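Local atomic coordinates of trehalose monomycolate exporter MmpL3 (PDB entry 7NVH), a protein that probably exports trehalose monomycolate, a mycolic acid carrier, across the inner membrane of Mycobacterium tuberculosis as an RND-type transporter. Residues 235-243 / 688-699. Numbering follows the deposited sequence.
Sequences YFAQPVVSL and FVFSDLVMMKYL. With AV0 (Lauryl Maltose Neopentyl Glycol), chain B.
Phe-236 presents its ring to Met-695 and Met-696 in two Met-aromatic contacts, one sulfur on each side of the ring plane. Neither sulfur sits squarely over the ring: SD of Met-695 is 4.8 Å from the Phe-236 centroid and SD of Met-696 is 5.0 Å, each 54° off the normal. Leu-693 CD2 and CAA, the end of an alkyl chain of the detergent, approach the same ring obliquely from the side on which Met-696 SD lies, CAA at 3.5 Å from Phe-236 CE2; Phe-236 thus belongs to the detergent pocket. The Phe-688 ring likewise meets its neighbours at a slant, Leu-243 CD2 near its CD1 and Ser-242 CB near its CZ.

In this RND-type permease the contact joins the two MMPL family regions: helix 237-243 runs at 23° to helix 694-699, their axes 12.0 Å apart. Side chains span this separation, and no hydrogen bond crosses it. Met-696, bent at chi2 and chi3, lays SD 3.9 Å from Pro-239 CB and meets Leu-243 tip to tip. Leu-699 CD2 lies 4.1 Å from Val-240 CG2.

An ST turn shapes the link between helices 671-689 and 694-726. Ser-691 OG, also hydrogen-bonded to Asp-180 of helix 176-200, accepts from Leu-693 N at 3.1 Å with an N-H...O angle of 161°.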
# COMPACT_ATOMS: atom_id res chain seq x y z
N TYR A 235 9.04 -2.92 0.78
CA TYR A 235 8.53 -4.29 0.70
C TYR A 235 7.15 -4.32 0.07
O TYR A 235 6.82 -5.25 -0.67
CB TYR A 235 8.50 -4.92 2.09
CG TYR A 235 9.74 -5.70 2.45
CD1 TYR A 235 10.73 -5.14 3.24
CD2 TYR A 235 9.91 -7.01 2.02
CE1 TYR A 235 11.87 -5.85 3.57
CE2 TYR A 235 11.04 -7.73 2.36
CZ TYR A 235 12.01 -7.14 3.13
OH TYR A 235 13.14 -7.85 3.47
N PHE A 236 6.32 -3.32 0.36
CA PHE A 236 4.96 -3.26 -0.17
C PHE A 236 4.92 -3.04 -1.67
O PHE A 236 3.82 -3.05 -2.24
CB PHE A 236 4.18 -2.14 0.51
CG PHE A 236 3.34 -2.59 1.65
CD1 PHE A 236 1.96 -2.58 1.55
CD2 PHE A 236 3.92 -3.03 2.82
CE1 PHE A 236 1.17 -3.00 2.59
CE2 PHE A 236 3.13 -3.46 3.87
CZ PHE A 236 1.76 -3.44 3.76
N ALA A 237 6.06 -2.84 -2.33
CA ALA A 237 6.04 -2.60 -3.76
C ALA A 237 5.47 -3.79 -4.52
O ALA A 237 4.66 -3.61 -5.44
CB ALA A 237 7.45 -2.27 -4.26
N GLN A 238 5.85 -5.00 -4.14
CA GLN A 238 5.45 -6.17 -4.92
C GLN A 238 4.01 -6.62 -4.69
O GLN A 238 3.37 -7.05 -5.66
CB GLN A 238 6.47 -7.30 -4.70
CG GLN A 238 6.83 -7.62 -3.26
CD GLN A 238 7.99 -8.58 -3.16
OE1 GLN A 238 8.49 -9.08 -4.17
NE2 GLN A 238 8.44 -8.83 -1.94
N PRO A 239 3.43 -6.56 -3.48
CA PRO A 239 1.99 -6.86 -3.38
C PRO A 239 1.13 -5.90 -4.18
O PRO A 239 0.13 -6.32 -4.79
CB PRO A 239 1.71 -6.74 -1.87
CG PRO A 239 3.01 -6.96 -1.24
CD PRO A 239 3.99 -6.30 -2.14
N VAL A 240 1.50 -4.62 -4.21
CA VAL A 240 0.75 -3.65 -5.00
C VAL A 240 0.95 -3.91 -6.49
O VAL A 240 0.02 -3.74 -7.29
CB VAL A 240 1.14 -2.22 -4.60
CG1 VAL A 240 0.57 -1.21 -5.57
CG2 VAL A 240 0.64 -1.94 -3.19
N VAL A 241 2.15 -4.32 -6.89
CA VAL A 241 2.37 -4.71 -8.28
C VAL A 241 1.46 -5.88 -8.64
O VAL A 241 0.87 -5.91 -9.72
CB VAL A 241 3.85 -5.04 -8.53
CG1 VAL A 241 4.01 -5.69 -9.89
CG2 VAL A 241 4.67 -3.77 -8.49
N SER A 242 1.32 -6.86 -7.74
CA SER A 242 0.42 -7.98 -8.01
C SER A 242 -1.02 -7.50 -8.14
O SER A 242 -1.72 -7.85 -9.10
CB SER A 242 0.54 -9.02 -6.90
OG SER A 242 1.86 -9.54 -6.83
N LEU A 243 -1.48 -6.68 -7.19
CA LEU A 243 -2.83 -6.13 -7.26
C LEU A 243 -3.09 -5.44 -8.59
O LEU A 243 -4.06 -5.75 -9.28
CB LEU A 243 -3.07 -5.14 -6.12
CG LEU A 243 -3.08 -5.62 -4.67
CD1 LEU A 243 -3.19 -4.43 -3.74
CD2 LEU A 243 -4.27 -6.53 -4.48
N PHE A 688 -6.06 -11.11 -1.21
CA PHE A 688 -5.19 -10.34 -0.34
C PHE A 688 -5.89 -9.83 0.91
O PHE A 688 -5.22 -9.35 1.83
CB PHE A 688 -4.59 -9.17 -1.11
CG PHE A 688 -3.45 -9.55 -2.01
CD1 PHE A 688 -3.63 -9.66 -3.37
CD2 PHE A 688 -2.19 -9.79 -1.49
CE1 PHE A 688 -2.59 -10.00 -4.20
CE2 PHE A 688 -1.14 -10.14 -2.32
CZ PHE A 688 -1.34 -10.24 -3.68
N VAL A 689 -7.22 -9.88 0.96
CA VAL A 689 -7.93 -9.54 2.19
C VAL A 689 -7.64 -10.57 3.26
O VAL A 689 -7.53 -10.24 4.45
CB VAL A 689 -9.44 -9.40 1.91
CG1 VAL A 689 -10.24 -9.52 3.20
CG2 VAL A 689 -9.72 -8.07 1.25
N PHE A 690 -7.48 -11.83 2.87
CA PHE A 690 -7.17 -12.91 3.80
C PHE A 690 -5.72 -12.90 4.25
O PHE A 690 -5.25 -13.89 4.82
CB PHE A 690 -7.52 -14.26 3.17
CG PHE A 690 -8.99 -14.49 3.02
CD1 PHE A 690 -9.90 -13.83 3.83
CD2 PHE A 690 -9.47 -15.37 2.07
CE1 PHE A 690 -11.25 -14.05 3.70
CE2 PHE A 690 -10.82 -15.59 1.93
CZ PHE A 690 -11.71 -14.92 2.75
N SER A 691 -4.99 -11.81 3.99
CA SER A 691 -3.59 -11.72 4.35
C SER A 691 -3.42 -11.74 5.87
O SER A 691 -4.37 -11.58 6.64
CB SER A 691 -2.98 -10.44 3.78
OG SER A 691 -1.66 -10.25 4.26
N ASP A 692 -2.18 -11.94 6.30
CA ASP A 692 -1.82 -11.91 7.71
C ASP A 692 -1.26 -10.57 8.14
O ASP A 692 -0.79 -10.44 9.28
CB ASP A 692 -0.82 -13.02 8.03
CG ASP A 692 -1.29 -14.38 7.54
OD1 ASP A 692 -0.86 -14.80 6.45
OD2 ASP A 692 -2.08 -15.02 8.26
N LEU A 693 -1.27 -9.57 7.27
CA LEU A 693 -0.82 -8.22 7.60
C LEU A 693 -2.00 -7.28 7.50
O LEU A 693 -2.63 -7.19 6.44
CB LEU A 693 0.31 -7.79 6.67
CG LEU A 693 0.90 -6.40 6.88
CD1 LEU A 693 1.27 -6.19 8.34
CD2 LEU A 693 2.11 -6.20 5.99
N VAL A 694 -2.30 -6.57 8.59
CA VAL A 694 -3.49 -5.73 8.64
C VAL A 694 -3.41 -4.63 7.59
O VAL A 694 -4.42 -4.27 6.97
CB VAL A 694 -3.68 -5.16 10.05
CG1 VAL A 694 -4.85 -4.20 10.09
CG2 VAL A 694 -3.89 -6.28 11.05
N MET A 695 -2.21 -4.10 7.35
CA MET A 695 -2.03 -3.06 6.34
C MET A 695 -2.56 -3.51 4.99
O MET A 695 -3.40 -2.83 4.37
CB MET A 695 -0.54 -2.74 6.23
CG MET A 695 0.06 -2.09 7.44
SD MET A 695 1.83 -1.83 7.25
CE MET A 695 1.86 -0.53 6.03
N MET A 696 -2.10 -4.67 4.52
CA MET A 696 -2.56 -5.17 3.23
C MET A 696 -4.02 -5.58 3.31
O MET A 696 -4.75 -5.45 2.32
CB MET A 696 -1.70 -6.34 2.77
CG MET A 696 -0.61 -5.94 1.80
SD MET A 696 -1.22 -5.30 0.23
CE MET A 696 -2.36 -6.57 -0.26
N LYS A 697 -4.46 -6.08 4.47
CA LYS A 697 -5.86 -6.46 4.62
C LYS A 697 -6.79 -5.28 4.35
O LYS A 697 -7.71 -5.38 3.54
CB LYS A 697 -6.12 -7.03 6.01
CG LYS A 697 -5.50 -8.39 6.26
CD LYS A 697 -5.86 -8.89 7.63
CE LYS A 697 -7.27 -9.45 7.66
NZ LYS A 697 -7.26 -10.94 7.67
N TYR A 698 -6.54 -4.15 5.00
CA TYR A 698 -7.46 -3.04 4.79
C TYR A 698 -7.19 -2.29 3.49
O TYR A 698 -8.12 -1.69 2.95
CB TYR A 698 -7.48 -2.07 5.98
CG TYR A 698 -6.21 -1.39 6.40
CD1 TYR A 698 -5.61 -0.43 5.60
CD2 TYR A 698 -5.65 -1.64 7.64
CE1 TYR A 698 -4.46 0.21 6.00
CE2 TYR A 698 -4.50 -1.00 8.05
CZ TYR A 698 -3.91 -0.07 7.23
OH TYR A 698 -2.76 0.57 7.63
N LEU A 699 -5.98 -2.36 2.93
CA LEU A 699 -5.79 -1.86 1.57
C LEU A 699 -6.66 -2.64 0.58
O LEU A 699 -7.43 -2.05 -0.19
CB LEU A 699 -4.31 -1.95 1.18
CG LEU A 699 -3.95 -1.66 -0.28
CD1 LEU A 699 -4.23 -0.21 -0.62
CD2 LEU A 699 -2.50 -1.99 -0.54
C1 AV0 B . 11.92 0.81 12.18
O1 AV0 B . 10.68 0.23 12.39
C2 AV0 B . 12.00 1.40 10.79
O2 AV0 B . 11.81 0.36 9.83
C3 AV0 B . 13.32 2.05 10.55
O3 AV0 B . 13.24 2.77 9.28
C4 AV0 B . 13.73 3.00 11.62
O4 AV0 B . 15.18 3.24 11.52
C5 AV0 B . 13.47 2.50 13.04
O5 AV0 B . 12.13 1.86 13.20
C6 AV0 B . 13.56 3.65 13.99
O6 AV0 B . 12.40 3.69 14.78
CAA AV0 B . 5.75 -5.74 4.32
CAB AV0 B . 12.78 -5.58 23.49
OAI AV0 B . 13.26 5.42 8.54
OAJ AV0 B . 5.92 0.28 24.65
OAL AV0 B . 3.36 2.04 17.14
OAN AV0 B . 7.71 0.70 20.74
OAP AV0 B . 9.01 -0.88 18.82
OAQ AV0 B . 15.92 7.94 11.61
OAR AV0 B . 3.23 2.13 23.79
OAS AV0 B . 17.49 5.86 9.08
OAT AV0 B . 1.28 2.01 21.66
OAU AV0 B . 16.71 5.33 12.60
OAV AV0 B . 2.40 1.40 19.18
CAW AV0 B . 6.65 -5.44 5.50
CAX AV0 B . 11.67 -6.12 22.53
CAY AV0 B . 7.24 -4.04 5.35
CAZ AV0 B . 11.25 -4.99 21.54
CBA AV0 B . 7.87 -3.61 6.68
CBB AV0 B . 10.11 -5.51 20.64
CBC AV0 B . 6.84 -3.78 7.81
CBD AV0 B . 9.55 -4.36 19.75
CBE AV0 B . 7.33 -3.02 9.08
CBF AV0 B . 8.78 -4.98 18.57
CBG AV0 B . 8.77 -3.53 9.50
CBH AV0 B . 8.30 -3.83 17.59
CBI AV0 B . 9.52 -2.38 10.26
CBJ AV0 B . 8.56 -4.28 16.12
CBK AV0 B . 9.42 -2.62 11.84
CBL AV0 B . 8.18 -3.12 15.14
CBM AV0 B . 14.39 6.25 8.69
CBN AV0 B . 4.90 -0.33 23.89
CBP AV0 B . 4.72 2.38 17.28
CBQ AV0 B . 8.57 -1.46 12.51
CBR AV0 B . 9.50 -2.39 14.70
CBS AV0 B . 10.52 -0.25 13.74
CBT AV0 B . 8.14 -0.18 14.75
OBV AV0 B . 8.56 -0.14 16.13
OBX AV0 B . 6.54 0.92 16.66
OBY AV0 B . 14.35 5.37 10.95
OBZ AV0 B . 4.78 -0.33 21.47
OCB AV0 B . 5.07 1.51 20.07
CCC AV0 B . 14.57 6.58 10.14
CCD AV0 B . 4.61 0.51 22.66
CCF AV0 B . 5.51 1.16 17.69
CCH AV0 B . 7.08 0.34 19.45
CCJ AV0 B . 7.53 -0.10 17.06
CCL AV0 B . 8.13 0.20 18.44
CCM AV0 B . 9.18 -1.09 13.91
CCN AV0 B . 15.96 7.20 10.37
CCO AV0 B . 3.20 1.10 22.79
CCQ AV0 B . 6.10 1.40 19.07
CCR AV0 B . 15.45 4.40 10.78
CCS AV0 B . 4.33 0.36 20.24
CCT AV0 B . 17.08 6.24 10.44
CCU AV0 B . 2.71 1.68 21.51
CCV AV0 B . 16.77 5.01 11.21
CCW AV0 B . 2.86 0.76 20.39